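Long-range contacts in short-chain type dehydrogenase/reductase (Mycobacterium ulcerans, PDB 3SVT), which probably catalyses NAD-linked oxidation or reduction, possibly in the breakdown of aromatic compounds, as a member of the short-chain dehydrogenase/reductase family: residues B[90-95]-B[136-141]; B[114-119]-B[161-166]; B[150-155]-B[251-256]. One frame throughout, in Å; residues are numbered along the deposited sequence.

All three contacts belong to one Rossmann-type domain. Contacts 1 and 2 share helix 113-140: contact 1 packs its C-terminal end against the start of strand 94-97, contact 2 sets its first turns against the start of helix 163-182, and their centres lie 31 Å apart. Contact 3 is on the other side of the chain's centre from contact 1, 28 Å away between centres. Contacts 2 and 3 touch, Tyr164 CE2 lying 3.3 Å from Ser151 OG. Tyr164 and Lys168 have the spacing of the family's YxxxK motif, and Ser151 sits where the family serine is expected, so this junction is probably at the active site, with contact 1 remote from it.

Contact 1 of 3, residues B[90-95]-B[136-141]; sequences GRLHGV and REMVRG
Met138 reaches from the last turns of helix 113-140 against Leu92, Gly94 and Val95, and here the packing is close. Its CG sits 3.1 Å from Leu92 O, a tight fit of methylene against carbonyl, and its SD passes 3.8 Å from Gly94 CA, lying against the strand backbone. The chain then bends at its last torsion (chi3 -54°), turning CE toward Val95 CG2 at 4.3 Å. A long, flexible thioether suits this place, since one side chain meets three residues in turn, two at the backbone and one at its side chain. Leu92 CG packs against Met138 CG at 4.4 Å, and Leu92 also touches Val85 and Thr86 of helix 75-89.

This is the end of a beta-alpha-beta crossover of the Rossmann fold where the helix finishes: strand 94-97 leads through helix 113-140 to strand 144-149, its parallel neighbour in the sheet, so the helix's C-terminal end meets the strand's beginning.

Toward solvent the join becomes polar and looser. A water donates to Glu137 O at 2.7 Å and accepts from Leu92 N at 3.0 Å, filling in where the two backbones do not meet directly. The extended Arg91 chain runs past side-chain-less Gly141 and lays its guanidinium flat over Gly141 O, which stands 2.9 Å from the plane near its centre. No hydrogen bond forms, because the N-H bonds lie in the guanidinium plane and the oxygen sits above it; any attraction is probably electrostatic. On the helix surface Arg140 NH2 makes a salt bridge to Glu137 OE1 at 3.1 Å.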
ATOM      1  N   GLY B  90      29.746  19.920 -16.677  1.00 38.49           N
ATOM      2  CA  GLY B  90      29.228  21.005 -15.833  1.00 39.03           C
ATOM      3  C   GLY B  90      27.887  20.746 -15.170  1.00 38.08           C
ATOM      4  O   GLY B  90      27.513  21.463 -14.238  1.00 38.51           O
ATOM      5  N   ARG B  91      27.166  19.727 -15.630  1.00 36.48           N
ATOM      6  CA  ARG B  91      25.844  19.429 -15.095  1.00 35.69           C
ATOM      7  C   ARG B  91      25.597  17.938 -15.044  1.00 33.69           C
ATOM      8  O   ARG B  91      26.047  17.224 -15.916  1.00 33.77           O
ATOM      9  CB  ARG B  91      24.764  20.089 -15.949  1.00 37.03           C
ATOM     10  CG  ARG B  91      23.469  20.327 -15.181  1.00 38.11           C
ATOM     11  CD  ARG B  91      22.409  21.057 -16.006  1.00 41.46           C
ATOM     12  NE  ARG B  91      21.048  20.716 -15.581  1.00 42.71           N
ATOM     13  CZ  ARG B  91      19.933  21.209 -16.121  1.00 46.10           C
ATOM     14  NH1 ARG B  91      19.994  22.111 -17.100  1.00 47.95           N
ATOM     15  NH2 ARG B  91      18.748  20.816 -15.663  1.00 45.80           N
ATOM     16  N   LEU B  92      24.884  17.476 -14.020  1.00 32.08           N
ATOM     17  CA  LEU B  92      24.510  16.062 -13.883  1.00 30.77           C
ATOM     18  C   LEU B  92      23.002  15.989 -14.048  1.00 30.28           C
ATOM     19  O   LEU B  92      22.259  16.516 -13.223  1.00 30.52           O
ATOM     20  CB  LEU B  92      24.945  15.480 -12.533  1.00 29.47           C
ATOM     21  CG  LEU B  92      24.490  14.041 -12.219  1.00 29.74           C
ATOM     22  CD1 LEU B  92      25.151  13.027 -13.146  1.00 24.79           C
ATOM     23  CD2 LEU B  92      24.778  13.684 -10.775  1.00 29.10           C
ATOM     24  N   HIS B  93      22.563  15.354 -15.131  1.00 30.13           N
ATOM     25  CA  HIS B  93      21.153  15.301 -15.494  1.00 30.12           C
ATOM     26  C   HIS B  93      20.407  14.194 -14.762  1.00 28.83           C
ATOM     27  O   HIS B  93      19.195  14.259 -14.594  1.00 29.43           O
ATOM     28  CB  HIS B  93      21.005  15.137 -17.004  1.00 31.14           C
ATOM     29  CG  HIS B  93      21.414  16.355 -17.760  1.00 32.60           C
ATOM     30  ND1 HIS B  93      22.717  16.588 -18.147  1.00 33.38           N
ATOM     31  CD2 HIS B  93      20.710  17.457 -18.115  1.00 33.70           C
ATOM     32  CE1 HIS B  93      22.786  17.758 -18.761  1.00 34.29           C
ATOM     33  NE2 HIS B  93      21.582  18.305 -18.753  1.00 34.45           N
ATOM     34  N   GLY B  94      21.104  13.163 -14.337  1.00 27.87           N
ATOM     35  CA  GLY B  94      20.391  12.100 -13.654  1.00 27.10           C
ATOM     36  C   GLY B  94      21.269  10.986 -13.174  1.00 25.94           C
ATOM     37  O   GLY B  94      22.462  10.952 -13.465  1.00 25.98           O
ATOM     38  N   VAL B  95      20.635  10.059 -12.468  1.00 24.86           N
ATOM     39  CA  VAL B  95      21.324   8.945 -11.862  1.00 24.88           C
ATOM     40  C   VAL B  95      20.419   7.757 -11.952  1.00 24.38           C
ATOM     41  O   VAL B  95      19.216   7.881 -11.745  1.00 25.70           O
ATOM     42  CB  VAL B  95      21.617   9.199 -10.329  1.00 24.70           C
ATOM     43  CG1 VAL B  95      22.227   7.976  -9.673  1.00 23.39           C
ATOM     44  CG2 VAL B  95      22.524  10.383 -10.148  1.00 24.17           C
ATOM     45  N   ARG B 136      22.772  16.998  -4.447  1.00 28.75           N
ATOM     46  CA  ARG B 136      23.356  18.340  -4.312  1.00 30.20           C
ATOM     47  C   ARG B 136      23.585  18.980  -5.696  1.00 30.19           C
ATOM     48  O   ARG B 136      23.221  20.122  -5.917  1.00 29.69           O
ATOM     49  CB  ARG B 136      24.681  18.297  -3.561  1.00 30.54           C
ATOM     50  CG  ARG B 136      24.571  17.983  -2.075  1.00 32.48           C
ATOM     51  CD  ARG B 136      25.989  17.840  -1.463  1.00 33.62           C
ATOM     52  NE  ARG B 136      25.938  17.655  -0.018  1.00 33.99           N
ATOM     53  CZ  ARG B 136      26.996  17.621   0.798  1.00 33.25           C
ATOM     54  NH1 ARG B 136      28.238  17.740   0.341  1.00 33.39           N
ATOM     55  NH2 ARG B 136      26.806  17.451   2.089  1.00 33.48           N
ATOM     56  N   GLU B 137      24.184  18.226  -6.623  1.00 30.71           N
ATOM     57  CA  GLU B 137      24.511  18.782  -7.937  1.00 31.29           C
ATOM     58  C   GLU B 137      23.286  18.958  -8.798  1.00 30.59           C
ATOM     59  O   GLU B 137      23.172  19.961  -9.509  1.00 30.13           O
ATOM     60  CB  GLU B 137      25.525  17.925  -8.684  1.00 31.93           C
ATOM     61  CG  GLU B 137      26.845  17.702  -7.943  1.00 35.09           C
ATOM     62  CD  GLU B 137      27.556  18.984  -7.587  1.00 36.44           C
ATOM     63  OE1 GLU B 137      27.363  19.994  -8.284  1.00 38.02           O
ATOM     64  OE2 GLU B 137      28.296  18.978  -6.588  1.00 39.17           O
ATOM     65  N   MET B 138      22.368  17.999  -8.745  1.00 30.13           N
ATOM     66  CA  MET B 138      21.144  18.113  -9.542  1.00 30.60           C
ATOM     67  C   MET B 138      20.305  19.311  -9.099  1.00 30.62           C
ATOM     68  O   MET B 138      19.722  20.003  -9.943  1.00 31.68           O
ATOM     69  CB  MET B 138      20.319  16.812  -9.538  1.00 30.04           C
ATOM     70  CG  MET B 138      20.779  15.817 -10.594  1.00 31.42           C
ATOM     71  SD  MET B 138      19.968  14.187 -10.545  1.00 33.77           S
ATOM     72  CE  MET B 138      20.283  13.758  -8.842  1.00 32.26           C
ATOM     73  N   VAL B 139      20.259  19.584  -7.796  1.00 30.20           N
ATOM     74  CA  VAL B 139      19.594  20.788  -7.316  1.00 30.14           C
ATOM     75  C   VAL B 139      20.297  22.048  -7.850  1.00 31.12           C
ATOM     76  O   VAL B 139      19.658  22.934  -8.416  1.00 30.71           O
ATOM     77  CB  VAL B 139      19.516  20.829  -5.765  1.00 29.80           C
ATOM     78  CG1 VAL B 139      19.019  22.190  -5.287  1.00 30.59           C
ATOM     79  CG2 VAL B 139      18.592  19.709  -5.226  1.00 28.50           C
ATOM     80  N   ARG B 140      21.611  22.127  -7.681  1.00 32.52           N
ATOM     81  CA  ARG B 140      22.377  23.261  -8.236  1.00 34.33           C
ATOM     82  C   ARG B 140      22.211  23.422  -9.751  1.00 34.60           C
ATOM     83  O   ARG B 140      22.224  24.537 -10.265  1.00 35.08           O
ATOM     84  CB  ARG B 140      23.872  23.127  -7.928  1.00 35.77           C
ATOM     85  CG  ARG B 140      24.196  22.963  -6.463  1.00 39.34           C
ATOM     86  CD  ARG B 140      25.434  23.719  -6.036  1.00 46.13           C
ATOM     87  NE  ARG B 140      26.024  23.098  -4.845  1.00 50.82           N
ATOM     88  CZ  ARG B 140      27.084  22.282  -4.843  1.00 53.74           C
ATOM     89  NH1 ARG B 140      27.505  21.768  -3.694  1.00 55.48           N
ATOM     90  NH2 ARG B 140      27.728  21.972  -5.965  1.00 54.66           N
ATOM     91  N   GLY B 141      22.073  22.310 -10.466  1.00 34.24           N
ATOM     92  CA  GLY B 141      21.895  22.346 -11.915  1.00 34.12           C
ATOM     93  C   GLY B 141      20.515  22.743 -12.399  1.00 34.27           C
ATOM     94  O   GLY B 141      20.312  22.881 -13.599  1.00 35.93           O
TER
HETATM   95  O   HOH W   1      24.335  19.640 -11.976  1.00 27.91           O

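Contact 2 of 3, residues B[114-119]-B[161-166]; sequences EAWRRT and FGAYGV
Ala163 presents its methyl to one face of the Trp116 indole, and the rest of the contact is arranged around that meeting. CB stands 3.9 Å from the centroid of the six-membered ring and 28° off its normal, a CH-pi contact displaced toward the rim; the nearest ring atom, Trp116 CE3, is only 3.4 Å from Ala163 CB. Alanine suits the place because its short side chain lets the helix backbone come close to the ring. Trp116 CG points opposite its own backbone N (chi1 172°), which swings the indole out of helix 113-140 and across to the start of helix 163-182.

Val166, one turn after Ala163, crosses the indole at about a right angle, with CG2 4.0 Å from Trp116 CH2. Gly162 approaches the ring obliquely, its C 3.7 Å from Trp116 CZ3, and its positive phi, a conformation glycine adopts easily, makes the turn into the helix. Thr119 works by division of labour: CG2 lies 3.8 Å from Ala163 CB, while OG1 is turned back to Ala115 O at 3.0 Å. That carbonyl also receives Thr119 N, so the hydroxyl is satisfied within its own helix and the methyl, not the hydroxyl, is turned to the partner.

The indole's polar edge looks elsewhere, Trp116 NE1 donating to Asn125 OD1 of the second subunit, on whose Ala170 Val166 also packs. Two long helices paired within a chain and set against another subunit are the arrangement typical of the tetrameric short-chain dehydrogenases, whose corresponding helices build a main subunit interface.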
ATOM      1  N   GLU B 114      26.831 -10.730  10.426  1.00 30.20           N
ATOM      2  CA  GLU B 114      27.827 -10.031   9.623  1.00 30.96           C
ATOM      3  C   GLU B 114      27.367  -9.865   8.164  1.00 30.16           C
ATOM      4  O   GLU B 114      27.437  -8.770   7.599  1.00 29.23           O
ATOM      5  CB  GLU B 114      29.151 -10.781   9.672  1.00 32.04           C
ATOM      6  CG  GLU B 114      30.262 -10.082   8.907  1.00 35.64           C
ATOM      7  CD  GLU B 114      30.789  -8.831   9.577  1.00 40.03           C
ATOM      8  OE1 GLU B 114      30.530  -8.631  10.781  1.00 41.70           O
ATOM      9  OE2 GLU B 114      31.479  -8.051   8.881  1.00 42.03           O
ATOM     10  N   ALA B 115      26.883 -10.945   7.565  1.00 29.04           N
ATOM     11  CA  ALA B 115      26.295 -10.862   6.215  1.00 28.93           C
ATOM     12  C   ALA B 115      25.136  -9.849   6.180  1.00 28.13           C
ATOM     13  O   ALA B 115      25.065  -9.002   5.288  1.00 27.27           O
ATOM     14  CB  ALA B 115      25.803 -12.235   5.777  1.00 28.76           C
ATOM     15  N   TRP B 116      24.237  -9.941   7.166  1.00 27.71           N
ATOM     16  CA  TRP B 116      23.141  -8.976   7.315  1.00 27.15           C
ATOM     17  C   TRP B 116      23.637  -7.521   7.371  1.00 27.37           C
ATOM     18  O   TRP B 116      23.188  -6.678   6.583  1.00 25.99           O
ATOM     19  CB  TRP B 116      22.352  -9.302   8.583  1.00 27.51           C
ATOM     20  CG  TRP B 116      21.305  -8.288   8.978  1.00 26.19           C
ATOM     21  CD1 TRP B 116      21.507  -7.112   9.651  1.00 26.19           C
ATOM     22  CD2 TRP B 116      19.890  -8.391   8.768  1.00 26.36           C
ATOM     23  NE1 TRP B 116      20.301  -6.464   9.852  1.00 24.71           N
ATOM     24  CE2 TRP B 116      19.295  -7.226   9.327  1.00 23.98           C
ATOM     25  CE3 TRP B 116      19.061  -9.359   8.177  1.00 25.39           C
ATOM     26  CZ2 TRP B 116      17.914  -6.997   9.293  1.00 24.17           C
ATOM     27  CZ3 TRP B 116      17.681  -9.127   8.156  1.00 25.47           C
ATOM     28  CH2 TRP B 116      17.130  -7.953   8.700  1.00 24.15           C
ATOM     29  N   ARG B 117      24.592  -7.251   8.269  1.00 26.89           N
ATOM     30  CA  ARG B 117      25.135  -5.904   8.424  1.00 27.24           C
ATOM     31  C   ARG B 117      25.770  -5.376   7.134  1.00 27.55           C
ATOM     32  O   ARG B 117      25.635  -4.187   6.849  1.00 27.62           O
ATOM     33  CB  ARG B 117      26.167  -5.832   9.573  1.00 26.77           C
ATOM     34  CG  ARG B 117      25.558  -5.767  10.956  1.00 27.29           C
ATOM     35  CD  ARG B 117      26.596  -5.437  12.042  1.00 25.45           C
ATOM     36  NE  ARG B 117      27.615  -6.462  12.125  1.00 24.90           N
ATOM     37  CZ  ARG B 117      27.506  -7.616  12.803  1.00 27.15           C
ATOM     38  NH1 ARG B 117      26.420  -7.918  13.502  1.00 27.07           N
ATOM     39  NH2 ARG B 117      28.521  -8.479  12.811  1.00 28.62           N
ATOM     40  N   ARG B 118      26.490  -6.237   6.388  1.00 27.76           N
ATOM     41  CA  ARG B 118      27.082  -5.852   5.096  1.00 27.82           C
ATOM     42  C   ARG B 118      26.027  -5.445   4.082  1.00 27.60           C
ATOM     43  O   ARG B 118      26.117  -4.374   3.438  1.00 26.70           O
ATOM     44  CB  ARG B 118      27.953  -6.985   4.498  1.00 28.80           C
ATOM     45  N   THR B 119      25.001  -6.273   3.963  1.00 27.44           N
ATOM     46  CA  THR B 119      23.830  -5.928   3.132  1.00 26.79           C
ATOM     47  C   THR B 119      23.189  -4.593   3.498  1.00 26.09           C
ATOM     48  O   THR B 119      22.831  -3.826   2.611  1.00 25.88           O
ATOM     49  CB  THR B 119      22.799  -7.045   3.168  1.00 26.57           C
ATOM     50  OG1 THR B 119      23.464  -8.247   2.813  1.00 28.02           O
ATOM     51  CG2 THR B 119      21.665  -6.796   2.158  1.00 26.84           C
ATOM     52  N   PHE B 161      15.060 -14.655   2.614  1.00 26.97           N
ATOM     53  CA  PHE B 161      15.929 -13.715   1.908  1.00 27.80           C
ATOM     54  C   PHE B 161      16.495 -12.698   2.862  1.00 27.31           C
ATOM     55  O   PHE B 161      17.267 -11.851   2.435  1.00 27.38           O
ATOM     56  CB  PHE B 161      15.205 -13.029   0.735  1.00 27.66           C
ATOM     57  CG  PHE B 161      15.208 -13.842  -0.537  1.00 30.45           C
ATOM     58  CD1 PHE B 161      14.692 -15.139  -0.558  1.00 33.20           C
ATOM     59  CD2 PHE B 161      15.743 -13.322  -1.705  1.00 34.45           C
ATOM     60  CE1 PHE B 161      14.700 -15.892  -1.728  1.00 34.83           C
ATOM     61  CE2 PHE B 161      15.744 -14.066  -2.891  1.00 34.88           C
ATOM     62  CZ  PHE B 161      15.221 -15.340  -2.901  1.00 35.60           C
ATOM     63  N   GLY B 162      16.094 -12.777   4.142  1.00 27.93           N
ATOM     64  CA  GLY B 162      16.685 -11.980   5.205  1.00 27.49           C
ATOM     65  C   GLY B 162      16.734 -10.501   4.850  1.00 27.60           C
ATOM     66  O   GLY B 162      15.699  -9.869   4.637  1.00 28.66           O
ATOM     67  N   ALA B 163      17.938  -9.948   4.784  1.00 27.10           N
ATOM     68  CA  ALA B 163      18.121  -8.486   4.676  1.00 27.22           C
ATOM     69  C   ALA B 163      17.733  -7.878   3.315  1.00 26.95           C
ATOM     70  O   ALA B 163      17.572  -6.677   3.198  1.00 27.63           O
ATOM     71  CB  ALA B 163      19.576  -8.126   5.012  1.00 26.35           C
ATOM     72  N   TYR B 164      17.639  -8.691   2.271  1.00 27.99           N
ATOM     73  CA  TYR B 164      17.395  -8.155   0.926  1.00 27.71           C
ATOM     74  C   TYR B 164      16.125  -7.297   0.845  1.00 26.82           C
ATOM     75  O   TYR B 164      16.194  -6.091   0.534  1.00 26.29           O
ATOM     76  CB  TYR B 164      17.384  -9.288  -0.123  1.00 29.20           C
ATOM     77  CG  TYR B 164      17.462  -8.787  -1.570  1.00 31.52           C
ATOM     78  CD1 TYR B 164      18.428  -7.854  -1.960  1.00 34.63           C
ATOM     79  CD2 TYR B 164      16.561  -9.232  -2.533  1.00 33.82           C
ATOM     80  CE1 TYR B 164      18.498  -7.379  -3.280  1.00 35.73           C
ATOM     81  CE2 TYR B 164      16.624  -8.766  -3.852  1.00 35.56           C
ATOM     82  CZ  TYR B 164      17.587  -7.848  -4.220  1.00 36.28           C
ATOM     83  OH  TYR B 164      17.650  -7.395  -5.524  1.00 38.12           O
ATOM     84  N   GLY B 165      14.973  -7.888   1.134  1.00 25.87           N
ATOM     85  CA  GLY B 165      13.710  -7.152   1.019  1.00 25.42           C
ATOM     86  C   GLY B 165      13.576  -6.064   2.076  1.00 24.80           C
ATOM     87  O   GLY B 165      12.981  -4.992   1.826  1.00 24.36           O
ATOM     88  N   VAL B 166      14.130  -6.342   3.257  1.00 24.20           N
ATOM     89  CA  VAL B 166      14.141  -5.398   4.363  1.00 23.90           C
ATOM     90  C   VAL B 166      14.852  -4.120   3.910  1.00 24.17           C
ATOM     91  O   VAL B 166      14.311  -3.010   4.034  1.00 23.94           O
ATOM     92  CB  VAL B 166      14.880  -6.006   5.568  1.00 24.19           C
ATOM     93  CG1 VAL B 166      15.145  -4.970   6.636  1.00 22.65           C
ATOM     94  CG2 VAL B 166      14.117  -7.242   6.128  1.00 24.18           C
TER

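Contact 3 of 3, residues B[150-155]-B[251-256]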
ATOM      1  N   SER B 150      15.253  -1.062  -6.974  1.00 26.80           N
ATOM      2  CA  SER B 150      14.897  -1.802  -5.778  1.00 27.19           C
ATOM      3  C   SER B 150      14.734  -3.290  -6.129  1.00 27.26           C
ATOM      4  O   SER B 150      15.587  -3.844  -6.794  1.00 27.40           O
ATOM      5  CB  SER B 150      13.643  -1.181  -5.174  1.00 27.10           C
ATOM      6  OG  SER B 150      13.191  -1.864  -4.015  1.00 28.60           O
ATOM      7  N   SER B 151      13.661  -3.933  -5.670  1.00 27.43           N
ATOM      8  CA  SER B 151      13.378  -5.335  -5.986  1.00 26.83           C
ATOM      9  C   SER B 151      11.957  -5.697  -5.596  1.00 27.45           C
ATOM     10  O   SER B 151      11.379  -5.117  -4.676  1.00 26.82           O
ATOM     11  CB  SER B 151      14.302  -6.279  -5.218  1.00 27.48           C
ATOM     12  OG  SER B 151      13.958  -7.643  -5.458  1.00 25.55           O
ATOM     13  N   ILE B 152      11.399  -6.692  -6.284  1.00 27.51           N
ATOM     14  CA  ILE B 152      10.144  -7.281  -5.839  1.00 27.73           C
ATOM     15  C   ILE B 152      10.239  -7.849  -4.400  1.00 27.78           C
ATOM     16  O   ILE B 152       9.226  -8.001  -3.717  1.00 28.35           O
ATOM     17  CB  ILE B 152       9.692  -8.388  -6.794  1.00 28.48           C
ATOM     18  CG1 ILE B 152       8.275  -8.865  -6.428  1.00 29.72           C
ATOM     19  CG2 ILE B 152      10.707  -9.527  -6.779  1.00 28.89           C
ATOM     20  CD1 ILE B 152       7.542  -9.523  -7.586  1.00 31.13           C
ATOM     21  N   ALA B 153      11.444  -8.175  -3.945  1.00 27.11           N
ATOM     22  CA  ALA B 153      11.654  -8.579  -2.566  1.00 27.15           C
ATOM     23  C   ALA B 153      11.139  -7.532  -1.571  1.00 26.09           C
ATOM     24  O   ALA B 153      10.747  -7.894  -0.467  1.00 27.09           O
ATOM     25  CB  ALA B 153      13.129  -8.925  -2.309  1.00 26.69           C
ATOM     26  N   ALA B 154      11.103  -6.256  -1.973  1.00 25.67           N
ATOM     27  CA  ALA B 154      10.499  -5.192  -1.171  1.00 25.26           C
ATOM     28  C   ALA B 154       8.972  -5.173  -1.218  1.00 25.55           C
ATOM     29  O   ALA B 154       8.351  -4.742  -0.259  1.00 26.78           O
ATOM     30  CB  ALA B 154      11.061  -3.756  -1.599  1.00 24.97           C
ATOM     31  N   SER B 155       8.355  -5.594  -2.323  1.00 24.72           N
ATOM     32  CA  SER B 155       6.885  -5.491  -2.443  1.00 24.94           C
ATOM     33  C   SER B 155       6.192  -6.761  -1.964  1.00 25.13           C
ATOM     34  O   SER B 155       5.059  -6.702  -1.518  1.00 24.77           O
ATOM     35  CB  SER B 155       6.444  -5.190  -3.879  1.00 24.56           C
ATOM     36  OG  SER B 155       6.909  -6.175  -4.783  1.00 25.61           O
ATOM     37  N   ASN B 251       6.781  -1.594 -10.217  1.00 22.39           N
ATOM     38  CA  ASN B 251       7.286  -2.918 -10.478  1.00 22.77           C
ATOM     39  C   ASN B 251       7.376  -3.191 -11.970  1.00 22.21           C
ATOM     40  O   ASN B 251       6.445  -2.883 -12.704  1.00 22.28           O
ATOM     41  CB  ASN B 251       6.443  -4.031  -9.804  1.00 22.80           C
ATOM     42  CG  ASN B 251       6.716  -4.158  -8.317  1.00 23.54           C
ATOM     43  OD1 ASN B 251       6.813  -3.167  -7.622  1.00 23.57           O
ATOM     44  ND2 ASN B 251       6.820  -5.397  -7.822  1.00 25.05           N
ATOM     45  N   VAL B 252       8.516  -3.757 -12.388  1.00 22.22           N
ATOM     46  CA  VAL B 252       8.747  -4.292 -13.749  1.00 21.44           C
ATOM     47  C   VAL B 252       8.984  -5.787 -13.532  1.00 22.00           C
ATOM     48  O   VAL B 252      10.153  -6.254 -13.395  1.00 22.53           O
ATOM     49  CB  VAL B 252       9.953  -3.648 -14.417  1.00 21.19           C
ATOM     50  CG1 VAL B 252      10.251  -4.314 -15.772  1.00 19.15           C
ATOM     51  CG2 VAL B 252       9.706  -2.130 -14.606  1.00 21.81           C
ATOM     52  N   ASP B 253       7.888  -6.529 -13.451  1.00 21.47           N
ATOM     53  CA  ASP B 253       7.937  -7.895 -12.882  1.00 22.31           C
ATOM     54  C   ASP B 253       6.990  -8.909 -13.508  1.00 22.81           C
ATOM     55  O   ASP B 253       6.803 -10.011 -12.977  1.00 23.81           O
ATOM     56  CB  ASP B 253       7.690  -7.795 -11.377  1.00 22.13           C
ATOM     57  CG  ASP B 253       6.265  -7.425 -11.024  1.00 22.83           C
ATOM     58  OD1 ASP B 253       5.409  -7.240 -11.923  1.00 20.29           O
ATOM     59  OD2 ASP B 253       6.003  -7.339  -9.795  1.00 24.15           O
ATOM     60  N   GLY B 254       6.414  -8.581 -14.669  1.00 23.10           N
ATOM     61  CA  GLY B 254       5.455  -9.487 -15.321  1.00 22.87           C
ATOM     62  C   GLY B 254       4.132  -9.680 -14.577  1.00 22.57           C
ATOM     63  O   GLY B 254       3.349 -10.573 -14.909  1.00 22.90           O
ATOM     64  N   GLY B 255       3.889  -8.827 -13.592  1.00 22.00           N
ATOM     65  CA  GLY B 255       2.742  -8.903 -12.711  1.00 22.14           C
ATOM     66  C   GLY B 255       2.924  -9.783 -11.480  1.00 22.19           C
ATOM     67  O   GLY B 255       1.948 -10.080 -10.791  1.00 22.14           O
ATOM     68  N   GLN B 256       4.155 -10.207 -11.190  1.00 22.38           N
ATOM     69  CA  GLN B 256       4.378 -11.128 -10.058  1.00 22.90           C
ATOM     70  C   GLN B 256       3.870 -10.561  -8.724  1.00 22.92           C
ATOM     71  O   GLN B 256       3.367 -11.305  -7.900  1.00 23.44           O
ATOM     72  CB  GLN B 256       5.843 -11.538  -9.928  1.00 22.87           C
ATOM     73  CG  GLN B 256       6.072 -12.486  -8.754  1.00 23.64           C
ATOM     74  CD  GLN B 256       7.438 -13.112  -8.699  1.00 25.36           C
ATOM     75  OE1 GLN B 256       8.284 -12.862  -9.560  1.00 26.26           O
ATOM     76  NE2 GLN B 256       7.659 -13.971  -7.675  1.00 25.38           N
TER
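The Asp-Gly-Gly turn that follows the last sheet strand, 249-252, here faces the short helix 152-155, with Ile152 and Ser155 on one side and Asn251, Asp253 and Gln256 on the other. The polar centre is the Asn251 amide. Its ND2 donates to Ser155 OG at 3.1 Å, nearly straight (165°), and to Asp253 OD2 at 2.9 Å (159°). Both acceptors lie close to the amide plane, so each N-H has its own partner and the flat group's rotation is fixed. An asparagine suits this buried place by tying the helix to the turn without carrying a charge.

Asp253 in turn shapes the loop. Its OD1 takes Gly255 N at 2.8 Å, an Asx turn, from above the carboxylate plane, while OD2 also accepts from Met257 N. Three N-H donors thus reach the carboxylate, which would be expected to stabilise a negative charge. The type I' turn from Asp253 to Gln256 places Gly254 and Gly255 at positive phi, where glycine is at ease.

Beside this network the Ile152 side chain packs on the aliphatic part of Gln256. Ile152 holds CG1 opposite its backbone N (chi1 -172°), projecting CD1 across the turn; the methyl meets Gln256 CG at 3.5 Å and is also in van der Waals contact with Asp253 OD2 at 3.5 Å, the isoleucine crossing both side chains at about right angles. Gln256 NE2, beyond that stem, donates to Arg260 O. The short, weakly bonded helix 152-155 has Ser151 at its N-cap, where OG accepts from Ala153 N at 3.0 Å.

Asn251 N meanwhile bonds Gln248 OE1 of the third subunit. Strands 144-149 and 249-252 flank strand 187-198, and loops gathered at their C-terminal ends are typical of the Rossmann fold, where short-chain dehydrogenases usually place the active site.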